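Local coordinates for protein cucumber peeling cupredoxin (Cucumis sativus, PDB 1JER) that binds a single copper ion as a plant blue copper protein of the phytocyanin family and probably carries electrons, at residues T4-T12 and P20-A28; V34-N45 and R72-L83. One frame throughout, in Å; residues are numbered along the deposited sequence.

Contact 1: residues T4-T12 and P20-A28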
loop_
_atom_site.group_PDB
_atom_site.type_symbol
_atom_site.label_atom_id
_atom_site.label_comp_id
_atom_site.label_asym_id
_atom_site.label_seq_id
_atom_site.Cartn_x
_atom_site.Cartn_y
_atom_site.Cartn_z
ATOM N N THR A 4 1.399 -3.848 -11.532
ATOM C CA THR A 4 0.149 -4.615 -11.332
ATOM C C THR A 4 -0.194 -4.636 -9.849
ATOM O O THR A 4 0.675 -4.825 -9.015
ATOM C CB THR A 4 0.463 -6.095 -11.759
ATOM O OG1 THR A 4 0.705 -6.024 -13.193
ATOM C CG2 THR A 4 -0.762 -6.971 -11.638
ATOM N N VAL A 5 -1.503 -4.615 -9.563
ATOM C CA VAL A 5 -1.885 -4.870 -8.125
ATOM C C VAL A 5 -2.458 -6.286 -8.137
ATOM O O VAL A 5 -3.466 -6.590 -8.800
ATOM C CB VAL A 5 -2.968 -3.863 -7.703
ATOM C CG1 VAL A 5 -3.393 -4.163 -6.239
ATOM C CG2 VAL A 5 -2.427 -2.433 -7.801
ATOM N N HIS A 6 -1.741 -7.217 -7.520
ATOM C CA HIS A 6 -2.223 -8.624 -7.622
ATOM C C HIS A 6 -3.206 -8.851 -6.442
ATOM O O HIS A 6 -2.904 -8.399 -5.342
ATOM C CB HIS A 6 -1.033 -9.549 -7.406
ATOM C CG HIS A 6 0.078 -9.320 -8.382
ATOM N ND1 HIS A 6 0.104 -9.994 -9.604
ATOM C CD2 HIS A 6 1.197 -8.558 -8.278
ATOM C CE1 HIS A 6 1.231 -9.622 -10.235
ATOM N NE2 HIS A 6 1.894 -8.760 -9.473
ATOM N N ILE A 7 -4.261 -9.562 -6.704
ATOM C CA ILE A 7 -5.236 -9.846 -5.616
ATOM C C ILE A 7 -4.915 -11.247 -5.075
ATOM O O ILE A 7 -5.029 -12.221 -5.767
ATOM C CB ILE A 7 -6.668 -9.862 -6.200
ATOM C CG1 ILE A 7 -7.038 -8.492 -6.841
ATOM C CG2 ILE A 7 -7.647 -10.102 -5.019
ATOM C CD1 ILE A 7 -6.889 -7.352 -5.838
ATOM N N VAL A 8 -4.388 -11.266 -3.845
ATOM C CA VAL A 8 -3.917 -12.529 -3.279
ATOM C C VAL A 8 -5.067 -13.526 -3.240
ATOM O O VAL A 8 -6.130 -13.233 -2.695
ATOM C CB VAL A 8 -3.360 -12.293 -1.869
ATOM C CG1 VAL A 8 -3.026 -13.630 -1.208
ATOM C CG2 VAL A 8 -2.116 -11.420 -1.907
ATOM N N GLY A 9 -4.871 -14.678 -3.866
ATOM C CA GLY A 9 -5.920 -15.699 -3.927
ATOM C C GLY A 9 -7.035 -15.393 -4.892
ATOM O O GLY A 9 -8.054 -16.123 -4.876
ATOM N N ASP A 10 -6.877 -14.376 -5.733
ATOM C CA ASP A 10 -7.892 -13.957 -6.688
ATOM C C ASP A 10 -9.242 -13.820 -5.977
ATOM O O ASP A 10 -9.298 -13.147 -4.912
ATOM C CB ASP A 10 -7.957 -14.892 -7.882
ATOM C CG ASP A 10 -6.608 -14.915 -8.646
ATOM O OD1 ASP A 10 -5.935 -13.883 -8.650
ATOM O OD2 ASP A 10 -6.329 -15.944 -9.251
ATOM N N ASN A 11 -10.290 -14.444 -6.486
ATOM C CA ASN A 11 -11.654 -14.221 -5.892
ATOM C C ASN A 11 -11.746 -14.790 -4.484
ATOM O O ASN A 11 -12.669 -14.395 -3.729
ATOM C CB ASN A 11 -12.687 -14.942 -6.773
ATOM C CG ASN A 11 -12.957 -14.276 -8.099
ATOM O OD1 ASN A 11 -13.417 -14.959 -9.044
ATOM N ND2 ASN A 11 -12.738 -12.994 -8.214
ATOM N N THR A 12 -10.871 -15.688 -4.117
ATOM C CA THR A 12 -10.938 -16.306 -2.780
ATOM C C THR A 12 -10.468 -15.388 -1.705
ATOM O O THR A 12 -10.932 -15.386 -0.542
ATOM C CB THR A 12 -10.136 -17.610 -2.760
ATOM O OG1 THR A 12 -10.717 -18.514 -3.695
ATOM C CG2 THR A 12 -10.137 -18.227 -1.378
ATOM N N PRO A 20 -3.765 -26.958 1.939
ATOM C CA PRO A 20 -2.605 -26.220 2.388
ATOM C C PRO A 20 -1.729 -25.678 1.296
ATOM O O PRO A 20 -0.895 -24.809 1.529
ATOM C CB PRO A 20 -1.854 -27.216 3.279
ATOM C CG PRO A 20 -2.307 -28.559 2.794
ATOM C CD PRO A 20 -3.743 -28.367 2.392
ATOM N N ASN A 21 -1.872 -26.178 0.067
ATOM C CA ASN A 21 -0.995 -25.695 -1.004
ATOM C C ASN A 21 -1.653 -24.560 -1.772
ATOM O O ASN A 21 -1.146 -24.146 -2.833
ATOM C CB ASN A 21 -0.844 -26.878 -2.026
ATOM C CG ASN A 21 -2.210 -27.281 -2.571
ATOM O OD1 ASN A 21 -2.340 -27.584 -3.763
ATOM N ND2 ASN A 21 -3.225 -27.276 -1.714
ATOM N N PHE A 22 -2.827 -24.115 -1.342
ATOM C CA PHE A 22 -3.556 -23.119 -2.104
ATOM C C PHE A 22 -2.760 -21.901 -2.496
ATOM O O PHE A 22 -2.777 -21.447 -3.656
ATOM C CB PHE A 22 -4.824 -22.719 -1.321
ATOM C CG PHE A 22 -5.682 -21.712 -2.066
ATOM C CD1 PHE A 22 -6.544 -22.103 -3.061
ATOM C CD2 PHE A 22 -5.598 -20.357 -1.746
ATOM C CE1 PHE A 22 -7.316 -21.188 -3.758
ATOM C CE2 PHE A 22 -6.347 -19.443 -2.423
ATOM C CZ PHE A 22 -7.184 -19.839 -3.474
ATOM N N TYR A 23 -2.111 -21.217 -1.553
ATOM C CA TYR A 23 -1.487 -19.929 -1.940
ATOM C C TYR A 23 -0.192 -20.159 -2.679
ATOM O O TYR A 23 0.230 -19.299 -3.456
ATOM C CB TYR A 23 -1.211 -19.099 -0.643
ATOM C CG TYR A 23 -2.565 -18.536 -0.205
ATOM C CD1 TYR A 23 -3.225 -17.617 -0.951
ATOM C CD2 TYR A 23 -3.151 -19.031 0.979
ATOM C CE1 TYR A 23 -4.470 -17.107 -0.552
ATOM C CE2 TYR A 23 -4.396 -18.551 1.343
ATOM C CZ TYR A 23 -5.039 -17.610 0.614
ATOM O OH TYR A 23 -6.307 -17.162 0.972
ATOM N N SER A 24 0.445 -21.325 -2.479
ATOM C CA SER A 24 1.686 -21.477 -3.283
ATOM C C SER A 24 1.334 -21.842 -4.698
ATOM O O SER A 24 2.009 -21.474 -5.669
ATOM C CB SER A 24 2.711 -22.326 -2.613
ATOM O OG SER A 24 2.259 -23.652 -2.471
ATOM N N GLN A 25 0.165 -22.491 -4.930
ATOM C CA GLN A 25 -0.193 -22.660 -6.358
ATOM C C GLN A 25 -0.592 -21.332 -6.961
ATOM O O GLN A 25 -0.388 -21.065 -8.154
ATOM C CB GLN A 25 -1.351 -23.671 -6.477
ATOM C CG GLN A 25 -0.864 -25.109 -6.250
ATOM C CD GLN A 25 -1.941 -26.147 -6.431
ATOM O OE1 GLN A 25 -3.111 -25.930 -6.120
ATOM N NE2 GLN A 25 -1.549 -27.321 -6.925
ATOM N N TRP A 26 -1.241 -20.457 -6.163
ATOM C CA TRP A 26 -1.674 -19.179 -6.706
ATOM C C TRP A 26 -0.446 -18.363 -7.094
ATOM O O TRP A 26 -0.362 -17.795 -8.190
ATOM C CB TRP A 26 -2.456 -18.401 -5.553
ATOM C CG TRP A 26 -2.732 -16.983 -6.025
ATOM C CD1 TRP A 26 -3.742 -16.593 -6.847
ATOM C CD2 TRP A 26 -1.986 -15.802 -5.691
ATOM N NE1 TRP A 26 -3.644 -15.223 -7.062
ATOM C CE2 TRP A 26 -2.583 -14.733 -6.363
ATOM C CE3 TRP A 26 -0.865 -15.559 -4.894
ATOM C CZ2 TRP A 26 -2.112 -13.408 -6.294
ATOM C CZ3 TRP A 26 -0.402 -14.260 -4.822
ATOM C CH2 TRP A 26 -1.017 -13.200 -5.498
ATOM N N ALA A 27 0.556 -18.320 -6.216
ATOM C CA ALA A 27 1.761 -17.524 -6.480
ATOM C C ALA A 27 2.530 -18.082 -7.687
ATOM O O ALA A 27 3.059 -17.283 -8.472
ATOM C CB ALA A 27 2.678 -17.556 -5.259
ATOM N N ALA A 28 2.544 -19.401 -7.858
ATOM C CA ALA A 28 3.330 -19.952 -9.008
ATOM C C ALA A 28 2.705 -19.639 -10.337
ATOM O O ALA A 28 3.346 -19.826 -11.407
ATOM C CB ALA A 28 3.444 -21.470 -8.796
#
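Trp26 of helix 22-28 lies with one face of its indole against the type II turn from Ile7 to Asp10, which follows strand 5-7. CB carries CG anti to the backbone N (chi1 171°), and this sends the ring off the helix toward the turn. The five-membered ring of Trp26 lies under Gly9, whose CA is 3.9 Å from its centroid in a CH-pi contact. Trp26 CE2 comes 3.4 Å from Gly9 N. Farther out, Val8 CA sits over the six-membered ring, and Trp26 CZ2 reaches Ile7 O at 3.2 Å. The far edge, at Trp26 CH2, meets His6 CB at 4.1 Å. On the pyrrole side Trp26 NE1 donates to Asp10 OD1 at 3.1 Å, nearly straight at 165°. The carboxylate oxygen lies in the indole plane, but the N-H arrives from above the carboxylate plane. Beside the indole, Tyr23 CE1 touches Val8 CG1 at 3.8 Å, and Phe22 CZ meets Thr12 CB. Tyr23 OH bonds to Gly13 O and Ser15 N. Gly9 has positive phi, and a CB there would press on Tyr23 CE1. The chemistry is mostly apolar, with one directed bond that, together with the packing on its face, is likely to hold the indole's rotation.

Contact 2: residues V34-N45 and R72-L83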
loop_
_atom_site.group_PDB
_atom_site.type_symbol
_atom_site.label_atom_id
_atom_site.label_comp_id
_atom_site.label_asym_id
_atom_site.label_seq_id
_atom_site.Cartn_x
_atom_site.Cartn_y
_atom_site.Cartn_z
ATOM N N VAL A 34 9.172 -5.660 -9.086
ATOM C CA VAL A 34 9.346 -4.524 -8.154
ATOM C C VAL A 34 8.401 -3.428 -8.601
ATOM O O VAL A 34 8.241 -3.206 -9.795
ATOM C CB VAL A 34 10.813 -4.001 -8.251
ATOM C CG1 VAL A 34 10.938 -2.682 -7.528
ATOM C CG2 VAL A 34 11.757 -5.028 -7.635
ATOM N N GLY A 35 7.684 -2.798 -7.671
ATOM C CA GLY A 35 6.692 -1.796 -8.114
ATOM C C GLY A 35 5.283 -2.339 -8.043
ATOM O O GLY A 35 4.299 -1.611 -7.916
ATOM N N ASP A 36 5.137 -3.672 -8.157
ATOM C CA ASP A 36 3.734 -4.200 -8.101
ATOM C C ASP A 36 3.336 -4.157 -6.595
ATOM O O ASP A 36 4.146 -3.990 -5.733
ATOM C CB ASP A 36 3.836 -5.739 -8.414
ATOM C CG ASP A 36 3.973 -5.983 -9.895
ATOM O OD1 ASP A 36 3.963 -5.010 -10.675
ATOM O OD2 ASP A 36 4.117 -7.163 -10.301
ATOM N N SER A 37 2.017 -4.413 -6.412
ATOM C CA SER A 37 1.561 -4.465 -4.996
ATOM C C SER A 37 0.729 -5.762 -4.843
ATOM O O SER A 37 0.291 -6.344 -5.815
ATOM C CB SER A 37 0.562 -3.262 -4.814
ATOM O OG SER A 37 1.306 -2.040 -4.839
ATOM N N LEU A 38 0.539 -6.130 -3.574
ATOM C CA LEU A 38 -0.248 -7.354 -3.270
ATOM C C LEU A 38 -1.451 -6.813 -2.398
ATOM O O LEU A 38 -1.164 -6.119 -1.451
ATOM C CB LEU A 38 0.554 -8.198 -2.267
ATOM C CG LEU A 38 1.696 -9.031 -2.784
ATOM C CD1 LEU A 38 2.212 -9.965 -1.695
ATOM C CD2 LEU A 38 1.262 -9.820 -4.030
ATOM N N GLN A 39 -2.630 -7.165 -2.844
ATOM C CA GLN A 39 -3.820 -6.744 -2.075
ATOM C C GLN A 39 -4.397 -7.977 -1.340
ATOM O O GLN A 39 -4.758 -8.940 -2.028
ATOM C CB GLN A 39 -4.888 -6.186 -3.008
ATOM C CG GLN A 39 -6.172 -5.848 -2.230
ATOM C CD GLN A 39 -7.062 -4.906 -2.998
ATOM O OE1 GLN A 39 -6.574 -4.144 -3.843
ATOM N NE2 GLN A 39 -8.354 -4.947 -2.709
ATOM N N PHE A 40 -4.501 -7.876 -0.030
ATOM C CA PHE A 40 -5.079 -9.019 0.763
ATOM C C PHE A 40 -6.494 -8.533 1.234
ATOM O O PHE A 40 -6.548 -7.511 1.889
ATOM C CB PHE A 40 -4.228 -9.113 2.053
ATOM C CG PHE A 40 -2.833 -9.692 1.795
ATOM C CD1 PHE A 40 -1.807 -8.823 1.403
ATOM C CD2 PHE A 40 -2.553 -11.016 1.978
ATOM C CE1 PHE A 40 -0.510 -9.336 1.244
ATOM C CE2 PHE A 40 -1.270 -11.541 1.786
ATOM C CZ PHE A 40 -0.260 -10.668 1.379
ATOM N N ASN A 41 -7.503 -9.263 0.809
ATOM C CA ASN A 41 -8.900 -8.916 1.148
ATOM C C ASN A 41 -9.422 -10.011 2.118
ATOM O O ASN A 41 -9.309 -11.203 1.851
ATOM C CB ASN A 41 -9.769 -9.060 -0.135
ATOM C CG ASN A 41 -9.450 -7.949 -1.141
ATOM O OD1 ASN A 41 -9.168 -6.836 -0.818
ATOM N ND2 ASN A 41 -9.577 -8.356 -2.429
ATOM N N PHE A 42 -9.961 -9.529 3.235
ATOM C CA PHE A 42 -10.500 -10.555 4.199
ATOM C C PHE A 42 -11.526 -9.811 5.070
ATOM O O PHE A 42 -11.510 -8.581 5.149
ATOM C CB PHE A 42 -9.364 -11.050 5.043
ATOM C CG PHE A 42 -8.459 -10.026 5.659
ATOM C CD1 PHE A 42 -7.367 -9.518 4.950
ATOM C CD2 PHE A 42 -8.668 -9.556 6.952
ATOM C CE1 PHE A 42 -6.524 -8.590 5.538
ATOM C CE2 PHE A 42 -7.843 -8.631 7.538
ATOM C CZ PHE A 42 -6.755 -8.116 6.826
ATOM N N PRO A 43 -12.356 -10.571 5.768
ATOM C CA PRO A 43 -13.334 -9.886 6.676
ATOM C C PRO A 43 -12.594 -9.233 7.820
ATOM O O PRO A 43 -11.685 -9.764 8.451
ATOM C CB PRO A 43 -14.231 -11.009 7.126
ATOM C CG PRO A 43 -13.662 -12.273 6.687
ATOM C CD PRO A 43 -12.491 -12.002 5.764
ATOM N N ALA A 44 -12.904 -7.953 8.061
ATOM C CA ALA A 44 -12.198 -7.232 9.128
ATOM C C ALA A 44 -12.131 -8.048 10.401
ATOM O O ALA A 44 -12.967 -8.901 10.713
ATOM C CB ALA A 44 -12.961 -5.903 9.383
ATOM N N ASN A 45 -11.059 -7.836 11.184
ATOM C CA ASN A 45 -10.961 -8.498 12.449
ATOM C C ASN A 45 -10.777 -9.973 12.444
ATOM O O ASN A 45 -10.450 -10.528 13.528
ATOM C CB ASN A 45 -12.126 -8.078 13.371
ATOM C CG ASN A 45 -11.902 -6.740 14.044
ATOM O OD1 ASN A 45 -11.210 -5.851 13.550
ATOM N ND2 ASN A 45 -12.499 -6.563 15.232
ATOM N N ARG A 72 -6.245 -5.041 11.973
ATOM C CA ARG A 72 -6.949 -6.135 11.283
ATOM C C ARG A 72 -7.922 -5.565 10.262
ATOM O O ARG A 72 -8.948 -6.147 9.968
ATOM C CB ARG A 72 -7.712 -6.989 12.297
ATOM C CG ARG A 72 -6.786 -7.757 13.244
ATOM C CD ARG A 72 -7.318 -9.145 13.605
ATOM N NE ARG A 72 -6.593 -9.767 14.722
ATOM C CZ ARG A 72 -7.121 -10.697 15.529
ATOM N NH1 ARG A 72 -8.379 -11.124 15.359
ATOM N NH2 ARG A 72 -6.460 -11.270 16.545
ATOM N N THR A 73 -7.608 -4.357 9.747
ATOM C CA THR A 73 -8.527 -3.782 8.758
ATOM C C THR A 73 -8.109 -4.317 7.363
ATOM O O THR A 73 -6.956 -4.632 7.145
ATOM C CB THR A 73 -8.374 -2.245 8.709
ATOM O OG1 THR A 73 -6.972 -1.944 8.584
ATOM C CG2 THR A 73 -8.826 -1.679 10.061
ATOM N N SER A 74 -9.080 -4.416 6.509
ATOM C CA SER A 74 -8.889 -4.946 5.146
ATOM C C SER A 74 -9.492 -3.898 4.206
ATOM O O SER A 74 -10.465 -3.252 4.638
ATOM C CB SER A 74 -9.630 -6.275 5.031
ATOM O OG SER A 74 -9.752 -6.717 3.652
ATOM N N PRO A 75 -8.979 -3.746 3.027
ATOM C CA PRO A 75 -7.870 -4.521 2.488
ATOM C C PRO A 75 -6.513 -3.983 2.943
ATOM O O PRO A 75 -6.404 -2.788 3.262
ATOM C CB PRO A 75 -7.965 -4.190 0.952
ATOM C CG PRO A 75 -8.488 -2.790 0.961
ATOM C CD PRO A 75 -9.541 -2.770 2.064
ATOM N N VAL A 76 -5.546 -4.884 2.967
ATOM C CA VAL A 76 -4.150 -4.516 3.280
ATOM C C VAL A 76 -3.397 -4.593 1.936
ATOM O O VAL A 76 -3.565 -5.612 1.244
ATOM C CB VAL A 76 -3.508 -5.535 4.214
ATOM C CG1 VAL A 76 -1.975 -5.308 4.239
ATOM C CG2 VAL A 76 -4.078 -5.323 5.632
ATOM N N ILE A 77 -2.764 -3.509 1.557
ATOM C CA ILE A 77 -2.086 -3.557 0.192
ATOM C C ILE A 77 -0.606 -3.337 0.446
ATOM O O ILE A 77 -0.218 -2.343 1.075
ATOM C CB ILE A 77 -2.663 -2.444 -0.716
ATOM C CG1 ILE A 77 -4.140 -2.766 -1.121
ATOM C CG2 ILE A 77 -1.861 -2.461 -2.062
ATOM C CD1 ILE A 77 -5.044 -1.572 -1.100
ATOM N N GLU A 78 0.223 -4.315 0.077
ATOM C CA GLU A 78 1.662 -4.211 0.386
ATOM C C GLU A 78 2.422 -3.967 -0.929
ATOM O O GLU A 78 2.156 -4.647 -1.893
ATOM C CB GLU A 78 2.137 -5.595 0.939
ATOM C CG GLU A 78 1.513 -5.838 2.345
ATOM C CD GLU A 78 2.290 -5.109 3.423
ATOM O OE1 GLU A 78 3.481 -4.789 3.200
ATOM O OE2 GLU A 78 1.736 -4.898 4.532
ATOM N N ARG A 79 3.337 -3.009 -0.890
ATOM C CA ARG A 79 4.130 -2.706 -2.078
ATOM C C ARG A 79 5.336 -3.639 -2.137
ATOM O O ARG A 79 5.973 -3.909 -1.130
ATOM C CB ARG A 79 4.643 -1.242 -2.094
ATOM C CG ARG A 79 4.950 -0.818 -3.555
ATOM C CD ARG A 79 5.210 0.677 -3.696
ATOM N NE ARG A 79 4.520 1.221 -4.901
ATOM C CZ ARG A 79 5.106 1.360 -6.076
ATOM N NH1 ARG A 79 6.426 1.544 -6.136
ATOM N NH2 ARG A 79 4.404 1.341 -7.223
ATOM N N LEU A 80 5.646 -4.087 -3.361
ATOM C CA LEU A 80 6.847 -4.981 -3.465
ATOM C C LEU A 80 8.002 -4.070 -3.973
ATOM O O LEU A 80 8.070 -3.747 -5.136
ATOM C CB LEU A 80 6.508 -6.070 -4.483
ATOM C CG LEU A 80 5.269 -6.920 -4.082
ATOM C CD1 LEU A 80 4.935 -7.950 -5.133
ATOM C CD2 LEU A 80 5.482 -7.568 -2.736
ATOM N N ASP A 81 8.801 -3.674 -3.016
ATOM C CA ASP A 81 9.856 -2.709 -3.110
ATOM C C ASP A 81 11.239 -3.312 -3.361
ATOM O O ASP A 81 12.141 -2.523 -3.698
ATOM C CB ASP A 81 10.049 -2.121 -1.608
ATOM C CG ASP A 81 8.908 -1.157 -1.368
ATOM O OD1 ASP A 81 8.526 -0.476 -2.356
ATOM O OD2 ASP A 81 8.394 -1.129 -0.231
ATOM N N GLU A 82 11.457 -4.553 -3.016
ATOM C CA GLU A 82 12.804 -5.138 -3.095
ATOM C C GLU A 82 12.763 -6.455 -3.856
ATOM O O GLU A 82 11.738 -7.149 -3.865
ATOM C CB GLU A 82 13.333 -5.386 -1.675
ATOM C CG GLU A 82 12.478 -4.802 -0.593
ATOM C CD GLU A 82 13.053 -3.604 0.112
ATOM O OE1 GLU A 82 13.972 -2.952 -0.428
ATOM O OE2 GLU A 82 12.567 -3.290 1.230
ATOM N N LEU A 83 13.898 -6.791 -4.460
ATOM C CA LEU A 83 13.996 -8.058 -5.202
ATOM C C LEU A 83 14.042 -9.246 -4.234
ATOM O O LEU A 83 14.471 -9.129 -3.081
ATOM C CB LEU A 83 15.372 -8.048 -5.937
ATOM C CG LEU A 83 15.398 -6.998 -7.075
ATOM C CD1 LEU A 83 16.759 -7.091 -7.766
ATOM C CD2 LEU A 83 14.288 -7.264 -8.052
HETATM O O HOH W 1 2.075 0.716 -3.869
#
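Phe42 holds CG between its backbone N and carbonyl carbon (chi1 48°), which lays its ring against Ser74, while Ser74 has OG anti to its own N (chi1 167°), turned to the Phe42 backbone. Strands 37-40 and 76-79 form an antiparallel pair in one sheet of the cupredoxin beta-sandwich. Leu38 with Glu78 and Phe40 with Val76 are hydrogen-bonded pairs; their side chains share one face. On the other, Gln39 and Ile77 lie side by side, with Gln39 CG 3.9 Å from Ile77 CG1.

Beyond the strands, Phe42 N donates to Ser74 OG at 2.9 Å; this OG is also hydrogen-bonded to Gln2 NE2 of the second subunit. Ser74 CB stands over the centre of the Phe42 ring, 3.7 Å from the centroid, a CH-pi contact. Phe42 CZ, at the ring's edge, meets Val76 CG2 at 4.0 Å. The ring is also close to the copper ligand His47, so an alanine here would probably open a gap between Ser74, Val76 and that ligand. Arg72 NH1 donates to Asn45 O at 2.8 Å, and its NE pairs with Asp69. At the other end Arg79 NH1 bonds to Thr73 OG1 of the second subunit. A water there donates to Ser37 OG and accepts from Arg79 NE at 2.7 Å.

Overall arrangement
From the N terminus the chain runs through strand 5-7, turns, and reaches helix 22-28. Contact 1 closes this short loop, with seven residues between its segments. Only then does contact 2 open, so the two are in series and neither nest nor cross. Contact 2 closes a longer loop of 26 residues, which holds strand 50-52, helix 55-60 and the copper ligand His47. The contacts meet in one sheet: strand 37-40 lies between 5-7, parallel to it, and 76-79, antiparallel. Helix 22-28 also packs on strand 101-107 of the other sheet. Pro75 and Ile77 of contact 2 pack on Val5 of the second subunit.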